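Local coordinates for protein YibA (Escherichia coli, PDB 1OYZ) that is of unknown molecular function, possibly linked to oxidoreductase activity, and is built as an all-helical chain related to HEAT-repeat proteins, at residues 193-201 / 212-223; 230-238 / 253-264. One frame throughout, in Å; residues are numbered along the deposited sequence.

Contact 1 (193-201 / 212-223); sequences IRDCFVEML and AIIGLSYRKDKR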
# COMPACT_ATOMS: atom_id res chain seq x y z
N ILE A 193 2.70 3.36 19.25
CA ILE A 193 1.99 2.56 18.27
C ILE A 193 0.95 1.72 19.00
O ILE A 193 -0.19 1.60 18.56
CB ILE A 193 2.96 1.68 17.45
CG1 ILE A 193 3.68 0.68 18.34
CG2 ILE A 193 4.00 2.55 16.76
CD1 ILE A 193 2.90 -0.63 18.53
N ARG A 194 1.31 1.15 20.14
CA ARG A 194 0.32 0.38 20.85
C ARG A 194 -0.86 1.26 21.21
O ARG A 194 -2.02 0.90 20.95
CB ARG A 194 0.93 -0.25 22.08
CG ARG A 194 1.68 -1.48 21.71
CD ARG A 194 2.21 -2.14 22.91
NE ARG A 194 3.21 -3.12 22.54
CZ ARG A 194 3.64 -4.08 23.34
NH1 ARG A 194 3.14 -4.18 24.57
NH2 ARG A 194 4.57 -4.93 22.92
N ASP A 195 -0.59 2.43 21.79
CA ASP A 195 -1.69 3.30 22.16
C ASP A 195 -2.51 3.70 20.93
O ASP A 195 -3.74 3.79 21.01
CB ASP A 195 -1.19 4.55 22.92
CG ASP A 195 -0.45 4.19 24.22
OD1 ASP A 195 -0.78 3.15 24.82
OD2 ASP A 195 0.46 4.95 24.66
N CYS A 196 -1.87 3.91 19.78
CA CYS A 196 -2.68 4.28 18.61
C CYS A 196 -3.53 3.07 18.21
O CYS A 196 -4.67 3.24 17.82
CB CYS A 196 -1.83 4.74 17.43
SG CYS A 196 -1.07 6.41 17.66
N PHE A 197 -2.98 1.86 18.32
CA PHE A 197 -3.76 0.70 17.96
C PHE A 197 -4.98 0.54 18.91
O PHE A 197 -6.09 0.29 18.43
CB PHE A 197 -2.89 -0.56 17.95
CG PHE A 197 -2.08 -0.73 16.69
CD1 PHE A 197 -2.01 0.29 15.74
CD2 PHE A 197 -1.38 -1.89 16.45
CE1 PHE A 197 -1.28 0.14 14.56
CE2 PHE A 197 -0.63 -2.06 15.28
CZ PHE A 197 -0.58 -1.04 14.32
N VAL A 198 -4.78 0.71 20.23
CA VAL A 198 -5.89 0.58 21.19
C VAL A 198 -7.02 1.54 20.76
O VAL A 198 -8.19 1.16 20.70
CB VAL A 198 -5.41 0.91 22.66
CG1 VAL A 198 -6.60 1.05 23.60
CG2 VAL A 198 -4.46 -0.18 23.16
N GLU A 199 -6.66 2.76 20.38
CA GLU A 199 -7.65 3.73 19.96
C GLU A 199 -8.31 3.29 18.68
O GLU A 199 -9.50 3.54 18.45
CB GLU A 199 -7.01 5.11 19.72
CG GLU A 199 -6.36 5.68 20.97
CD GLU A 199 -7.37 5.83 22.12
OE1 GLU A 199 -6.94 5.86 23.30
OE2 GLU A 199 -8.58 5.92 21.82
N MSE A 200 -7.56 2.62 17.82
CA MSE A 200 -8.13 2.16 16.56
C MSE A 200 -9.15 1.05 16.77
O MSE A 200 -9.96 0.75 15.87
CB MSE A 200 -7.00 1.76 15.60
CG MSE A 200 -6.23 2.97 15.18
SE MSE A 200 -4.51 2.71 14.35
CE MSE A 200 -5.01 3.48 12.62
N LEU A 201 -9.14 0.44 17.95
CA LEU A 201 -10.15 -0.57 18.23
C LEU A 201 -11.51 0.07 18.05
O LEU A 201 -12.47 -0.62 17.73
CB LEU A 201 -10.01 -1.11 19.63
CG LEU A 201 -8.73 -1.93 19.72
CD1 LEU A 201 -8.59 -2.57 21.11
CD2 LEU A 201 -8.76 -3.01 18.63
N ALA A 212 -5.64 -3.29 13.78
CA ALA A 212 -5.34 -2.92 15.17
C ALA A 212 -5.41 -4.18 16.04
O ALA A 212 -4.54 -4.45 16.87
CB ALA A 212 -6.33 -1.86 15.67
N ILE A 213 -6.46 -4.96 15.83
CA ILE A 213 -6.62 -6.21 16.56
C ILE A 213 -5.47 -7.17 16.32
O ILE A 213 -4.91 -7.74 17.27
CB ILE A 213 -7.94 -6.90 16.18
CG1 ILE A 213 -9.11 -6.07 16.71
CG2 ILE A 213 -7.97 -8.33 16.74
CD1 ILE A 213 -10.44 -6.42 16.16
N ILE A 214 -5.07 -7.35 15.06
CA ILE A 214 -3.96 -8.29 14.84
C ILE A 214 -2.67 -7.66 15.37
O ILE A 214 -1.83 -8.33 15.95
CB ILE A 214 -3.80 -8.71 13.32
CG1 ILE A 214 -2.74 -7.89 12.65
CG2 ILE A 214 -5.10 -8.55 12.55
CD1 ILE A 214 -1.45 -8.64 12.58
N GLY A 215 -2.54 -6.35 15.20
CA GLY A 215 -1.35 -5.69 15.70
C GLY A 215 -1.22 -5.80 17.22
O GLY A 215 -0.14 -6.13 17.74
N LEU A 216 -2.31 -5.53 17.93
CA LEU A 216 -2.24 -5.61 19.38
C LEU A 216 -2.04 -7.04 19.83
O LEU A 216 -1.27 -7.30 20.74
CB LEU A 216 -3.49 -5.00 20.03
CG LEU A 216 -3.47 -3.47 19.91
CD1 LEU A 216 -4.81 -2.85 20.24
CD2 LEU A 216 -2.39 -2.93 20.83
N SER A 217 -2.70 -7.99 19.18
CA SER A 217 -2.52 -9.37 19.61
C SER A 217 -1.08 -9.88 19.39
O SER A 217 -0.52 -10.53 20.27
CB SER A 217 -3.53 -10.28 18.92
OG SER A 217 -4.83 -9.75 19.01
N TYR A 218 -0.48 -9.61 18.24
CA TYR A 218 0.89 -10.07 18.06
C TYR A 218 1.79 -9.49 19.15
O TYR A 218 2.71 -10.15 19.64
CB TYR A 218 1.41 -9.72 16.65
CG TYR A 218 0.97 -10.74 15.61
CD1 TYR A 218 -0.39 -10.92 15.30
CD2 TYR A 218 1.91 -11.56 14.98
CE1 TYR A 218 -0.80 -11.91 14.38
CE2 TYR A 218 1.52 -12.56 14.07
CZ TYR A 218 0.16 -12.73 13.78
OH TYR A 218 -0.22 -13.73 12.91
N ARG A 219 1.49 -8.26 19.55
CA ARG A 219 2.23 -7.57 20.60
C ARG A 219 1.84 -8.07 22.01
O ARG A 219 2.36 -7.56 23.00
CB ARG A 219 1.97 -6.06 20.53
CG ARG A 219 2.07 -5.43 19.14
CD ARG A 219 3.51 -5.20 18.73
NE ARG A 219 3.68 -5.05 17.28
CZ ARG A 219 3.13 -4.09 16.53
NH1 ARG A 219 2.35 -3.18 17.08
NH2 ARG A 219 3.39 -4.05 15.22
N LYS A 220 0.90 -9.02 22.11
CA LYS A 220 0.51 -9.55 23.42
C LYS A 220 -0.04 -8.47 24.39
O LYS A 220 0.14 -8.55 25.60
CB LYS A 220 1.72 -10.22 24.08
CG LYS A 220 2.52 -11.15 23.16
CD LYS A 220 2.03 -12.59 23.24
CE LYS A 220 2.64 -13.50 22.16
NZ LYS A 220 2.12 -13.16 20.79
N ASP A 221 -0.69 -7.46 23.84
CA ASP A 221 -1.23 -6.37 24.63
C ASP A 221 -2.68 -6.68 25.01
O ASP A 221 -3.58 -6.67 24.17
CB ASP A 221 -1.11 -5.08 23.80
CG ASP A 221 -1.38 -3.82 24.59
OD1 ASP A 221 -0.66 -2.82 24.34
OD2 ASP A 221 -2.31 -3.82 25.43
N LYS A 222 -2.90 -6.97 26.29
CA LYS A 222 -4.22 -7.34 26.76
C LYS A 222 -5.31 -6.31 26.63
O LYS A 222 -6.48 -6.62 26.83
CB LYS A 222 -4.08 -7.88 28.19
CG LYS A 222 -3.43 -9.26 28.14
CD LYS A 222 -2.68 -9.67 29.41
CE LYS A 222 -2.25 -11.12 29.32
NZ LYS A 222 -1.45 -11.52 30.49
N ARG A 223 -4.98 -5.08 26.25
CA ARG A 223 -6.07 -4.14 26.08
C ARG A 223 -6.96 -4.53 24.88
O ARG A 223 -8.03 -3.96 24.68
CB ARG A 223 -5.54 -2.71 25.94
CG ARG A 223 -4.99 -2.18 27.27
CD ARG A 223 -3.52 -1.88 27.17
NE ARG A 223 -3.29 -0.68 26.37
CZ ARG A 223 -2.11 -0.34 25.86
NH1 ARG A 223 -1.04 -1.10 26.06
NH2 ARG A 223 -1.99 0.79 25.18
O HOH W 1 2.65 -6.10 26.12
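Ala212 packs on the backbone of helix 191-200, with its CB 3.5 Å from Phe197 O, while its CA lies over one face of the Phe197 ring, offset toward the rim; Ile183 and Asn184 of helix 173-186 also touch the ring. Ile213 follows, its CG1 3.6 Å from Leu201 CD2 where they cross at about a right angle. Gly215 brings its CA to 3.7 Å from Phe197 CE2, where a CB would collide with the ring. Leu216 sets CG 3.6 Å from Phe197 CB and meets Leu201 CD1 tip to tip through its own CD1. At the helix's Schellman end, Arg219 O lies over one face of the Arg194 guanidinium, whose NH2 is salt-bridged to Asp189. An alanine in place of Arg194 would probably leave Asp189 without this charged mate and the Arg219 carbonyl without its flat cover. Asp221 salt-bridges Arg223, whose chain bends at chi2 and again at chi3 (72°) past Val198 CG2 to a second salt bridge, NH2 to Asp195 OD1 (2.7 Å); OD1 lies at the guanidinium edge, its carboxylate turned 56°. Apolar contacts thus join consecutive HEAT-like helices (N-to-C directions of 193-200 and 212-218 137° apart), and two carboxylates probably fix Arg223 at the margin.

Contact 2 (230-238 / 253-264); sequences DELKKNTVY and LLPVLDTMLYKF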
# COMPACT_ATOMS: atom_id res chain seq x y z
N ASP A 230 -15.70 -9.83 21.87
CA ASP A 230 -16.91 -9.52 21.13
C ASP A 230 -16.93 -10.06 19.70
O ASP A 230 -17.96 -10.51 19.21
CB ASP A 230 -17.14 -8.01 21.04
CG ASP A 230 -17.37 -7.38 22.39
OD1 ASP A 230 -17.35 -6.13 22.45
OD2 ASP A 230 -17.56 -8.12 23.38
N GLU A 231 -15.78 -9.98 19.03
CA GLU A 231 -15.66 -10.41 17.66
C GLU A 231 -15.78 -11.91 17.55
O GLU A 231 -16.39 -12.42 16.59
CB GLU A 231 -14.31 -9.96 17.09
CG GLU A 231 -14.28 -8.49 16.87
CD GLU A 231 -15.29 -8.05 15.84
OE1 GLU A 231 -15.84 -6.94 15.99
OE2 GLU A 231 -15.53 -8.81 14.88
N LEU A 232 -15.22 -12.64 18.51
CA LEU A 232 -15.32 -14.08 18.43
C LEU A 232 -16.74 -14.56 18.68
O LEU A 232 -17.06 -15.68 18.34
CB LEU A 232 -14.35 -14.76 19.41
CG LEU A 232 -12.85 -14.56 19.13
CD1 LEU A 232 -12.03 -14.81 20.41
CD2 LEU A 232 -12.42 -15.52 18.01
N LYS A 233 -17.60 -13.72 19.24
CA LYS A 233 -18.97 -14.19 19.51
C LYS A 233 -19.95 -13.97 18.37
O LYS A 233 -21.12 -14.34 18.46
CB LYS A 233 -19.51 -13.56 20.79
CG LYS A 233 -18.75 -13.99 22.03
CD LYS A 233 -19.36 -13.38 23.27
CE LYS A 233 -18.79 -14.01 24.54
NZ LYS A 233 -19.63 -13.61 25.72
N LYS A 234 -19.48 -13.37 17.30
CA LYS A 234 -20.36 -13.12 16.18
C LYS A 234 -20.73 -14.40 15.44
O LYS A 234 -20.05 -15.43 15.54
CB LYS A 234 -19.72 -12.10 15.25
CG LYS A 234 -19.57 -10.73 15.94
CD LYS A 234 -18.96 -9.69 15.03
CE LYS A 234 -19.06 -8.30 15.63
NZ LYS A 234 -18.43 -7.29 14.73
N ASN A 235 -21.83 -14.33 14.71
CA ASN A 235 -22.34 -15.44 13.93
C ASN A 235 -21.36 -15.70 12.77
O ASN A 235 -21.06 -16.84 12.43
CB ASN A 235 -23.72 -15.08 13.40
CG ASN A 235 -24.56 -16.28 13.16
OD1 ASN A 235 -24.97 -16.96 14.11
ND2 ASN A 235 -24.84 -16.58 11.89
N THR A 236 -20.89 -14.60 12.18
CA THR A 236 -19.90 -14.63 11.11
C THR A 236 -18.64 -14.03 11.75
O THR A 236 -18.66 -12.87 12.17
CB THR A 236 -20.31 -13.72 9.92
OG1 THR A 236 -21.57 -14.15 9.39
CG2 THR A 236 -19.25 -13.74 8.85
N VAL A 237 -17.57 -14.81 11.84
CA VAL A 237 -16.33 -14.37 12.46
C VAL A 237 -15.20 -14.28 11.44
O VAL A 237 -15.17 -15.06 10.49
CB VAL A 237 -15.91 -15.39 13.59
CG1 VAL A 237 -14.55 -15.02 14.19
CG2 VAL A 237 -17.00 -15.44 14.68
N TYR A 238 -14.28 -13.32 11.63
CA TYR A 238 -13.13 -13.12 10.74
C TYR A 238 -12.00 -14.07 11.12
O TYR A 238 -11.62 -14.17 12.30
CB TYR A 238 -12.60 -11.69 10.83
CG TYR A 238 -13.42 -10.68 10.06
CD1 TYR A 238 -13.37 -10.64 8.66
CD2 TYR A 238 -14.26 -9.79 10.72
CE1 TYR A 238 -14.16 -9.75 7.94
CE2 TYR A 238 -15.06 -8.88 10.00
CZ TYR A 238 -15.00 -8.88 8.61
OH TYR A 238 -15.82 -8.04 7.89
N LEU A 253 -9.37 -16.58 26.58
CA LEU A 253 -10.13 -16.90 25.40
C LEU A 253 -10.35 -18.38 25.12
O LEU A 253 -11.01 -18.73 24.14
CB LEU A 253 -9.49 -16.26 24.16
CG LEU A 253 -9.45 -14.74 24.15
CD1 LEU A 253 -8.37 -14.30 25.09
CD2 LEU A 253 -9.12 -14.22 22.76
N LEU A 254 -9.82 -19.26 25.97
CA LEU A 254 -10.01 -20.67 25.72
C LEU A 254 -11.46 -21.11 25.77
O LEU A 254 -11.93 -21.79 24.88
CB LEU A 254 -9.18 -21.51 26.69
CG LEU A 254 -7.68 -21.49 26.39
CD1 LEU A 254 -6.89 -22.15 27.54
CD2 LEU A 254 -7.42 -22.24 25.10
N PRO A 255 -12.21 -20.68 26.79
CA PRO A 255 -13.62 -21.09 26.87
C PRO A 255 -14.41 -20.84 25.59
O PRO A 255 -15.04 -21.75 25.06
CB PRO A 255 -14.14 -20.29 28.06
CG PRO A 255 -12.91 -20.19 28.94
CD PRO A 255 -11.89 -19.77 27.91
N VAL A 256 -14.36 -19.60 25.10
CA VAL A 256 -15.09 -19.21 23.91
C VAL A 256 -14.59 -19.96 22.69
O VAL A 256 -15.37 -20.30 21.82
CB VAL A 256 -14.97 -17.69 23.65
CG1 VAL A 256 -15.61 -16.92 24.78
CG2 VAL A 256 -13.51 -17.29 23.53
N LEU A 257 -13.28 -20.19 22.61
CA LEU A 257 -12.72 -20.91 21.47
C LEU A 257 -13.29 -22.32 21.50
O LEU A 257 -13.78 -22.84 20.49
CB LEU A 257 -11.19 -20.95 21.53
CG LEU A 257 -10.44 -19.64 21.26
CD1 LEU A 257 -8.95 -19.86 21.45
CD2 LEU A 257 -10.72 -19.10 19.85
N ASP A 258 -13.26 -22.93 22.67
CA ASP A 258 -13.77 -24.28 22.81
C ASP A 258 -15.22 -24.33 22.27
O ASP A 258 -15.57 -25.20 21.48
CB ASP A 258 -13.72 -24.69 24.28
CG ASP A 258 -14.15 -26.11 24.48
OD1 ASP A 258 -15.23 -26.31 25.08
OD2 ASP A 258 -13.41 -27.00 24.01
N THR A 259 -16.03 -23.39 22.72
CA THR A 259 -17.42 -23.27 22.29
C THR A 259 -17.58 -23.19 20.76
O THR A 259 -18.53 -23.76 20.19
CB THR A 259 -18.06 -21.98 22.87
OG1 THR A 259 -18.21 -22.12 24.29
CG2 THR A 259 -19.41 -21.72 22.25
N MSE A 260 -16.67 -22.46 20.12
CA MSE A 260 -16.71 -22.25 18.67
C MSE A 260 -16.42 -23.52 17.88
O MSE A 260 -16.91 -23.69 16.75
CB MSE A 260 -15.72 -21.16 18.28
CG MSE A 260 -16.03 -19.82 18.94
SE MSE A 260 -14.66 -18.51 18.54
CE MSE A 260 -13.85 -18.27 20.29
N LEU A 261 -15.64 -24.41 18.48
CA LEU A 261 -15.32 -25.69 17.87
C LEU A 261 -16.62 -26.38 17.41
O LEU A 261 -16.68 -26.95 16.32
CB LEU A 261 -14.58 -26.60 18.87
CG LEU A 261 -13.09 -26.36 19.18
CD1 LEU A 261 -12.60 -27.30 20.30
CD2 LEU A 261 -12.25 -26.58 17.91
N TYR A 262 -17.67 -26.29 18.22
CA TYR A 262 -18.93 -26.94 17.88
C TYR A 262 -19.87 -26.05 17.08
O TYR A 262 -20.95 -26.48 16.68
CB TYR A 262 -19.66 -27.39 19.16
CG TYR A 262 -18.77 -28.14 20.13
CD1 TYR A 262 -17.92 -27.45 20.99
CD2 TYR A 262 -18.74 -29.54 20.14
CE1 TYR A 262 -17.04 -28.14 21.85
CE2 TYR A 262 -17.88 -30.23 20.99
CZ TYR A 262 -17.03 -29.52 21.83
OH TYR A 262 -16.16 -30.21 22.64
N LYS A 263 -19.43 -24.83 16.84
CA LYS A 263 -20.21 -23.83 16.13
C LYS A 263 -19.92 -23.72 14.63
O LYS A 263 -20.82 -23.43 13.86
CB LYS A 263 -20.01 -22.47 16.81
CG LYS A 263 -20.89 -21.34 16.30
CD LYS A 263 -20.68 -20.06 17.11
CE LYS A 263 -21.60 -18.94 16.62
NZ LYS A 263 -21.58 -17.72 17.47
N PHE A 264 -18.69 -23.96 14.23
CA PHE A 264 -18.30 -23.84 12.82
C PHE A 264 -17.90 -25.20 12.23
O PHE A 264 -17.11 -25.94 12.82
CB PHE A 264 -17.15 -22.84 12.71
CG PHE A 264 -17.50 -21.46 13.20
CD1 PHE A 264 -18.03 -20.50 12.33
CD2 PHE A 264 -17.34 -21.11 14.54
CE1 PHE A 264 -18.40 -19.24 12.78
CE2 PHE A 264 -17.70 -19.86 15.00
CZ PHE A 264 -18.23 -18.91 14.13
O HOH W 2 -18.76 -17.11 16.97
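This is mainly apolar helix-to-helix packing, extended by a polar seam between loops, near the C-terminal end of an all-helical chain whose family relation is to HEAT repeats. The last part of helix 225-232 packs beside helix 254-261, and Leu232 and Leu253 both touch the intervening helix 239-248, on Ile241 and Ala245 respectively. The apolar part centres on Leu232. Its CD1 lies 3.8 Å from Leu253 CD2, the two side chains crossing at about a right angle, and Val256 and Leu257 add looser methyl contacts. Met260, modelled as selenomethionine, supplies the rest. Its chain bends at chi3 (-112°), which turns the end of the side chain across Leu232, so that CE stands 3.7 Å from Leu232 CB and SE 3.8 Å from Leu232 CD2. The terminal methyl thus lies across the leucine, in touch with its CB and both branches, while the selenium rests on CD2.

Beyond the helices, the ring of Phe264 crosses Val237 at about a right angle, its CZ 3.7 Å from Val237 CG2, and the neighbouring CE1 comes close to Asn235 O. Lys263, next to Phe264 in sequence, reaches the same loop. With CG anti to the backbone N (chi1 -173°) and the chain extended beyond it, the ammonium reaches the carbonyls that follow helix 225-232, but its direct bond, NZ to Lys234 O, is weak at 3.4 Å. A water does more of the work: it accepts from Lys263 NZ at 2.9 Å and donates to Leu232 O and to Lys234 O, 2.6 Å from each. That same water oxygen lies in the plane of the Phe264 ring, at its edge.

Followed from the N terminus, the chain closes contact 1 first, joining 193-201 to 212-223 across 10 residues that hold the start of helix 206-218, and then contact 2, joining 230-238 to 253-264 across 14 residues that include helix 239-248. The two are in series, neither nested nor crossed; their centres stand 20 Å apart and their nearest atoms about 4 Å apart, without touching. Helix 225-232, whose last part enters contact 2, is shared: its Val227 meets Leu201 and Ile213, and its Leu228 meets Leu253. Arg209 adds a polar tie, donating through NE to Leu201 O and salt-bridging Glu231 through NH2. Contact 1 joins consecutive helices; contact 2 joins 225-232 to 254-261 past helix 239-248.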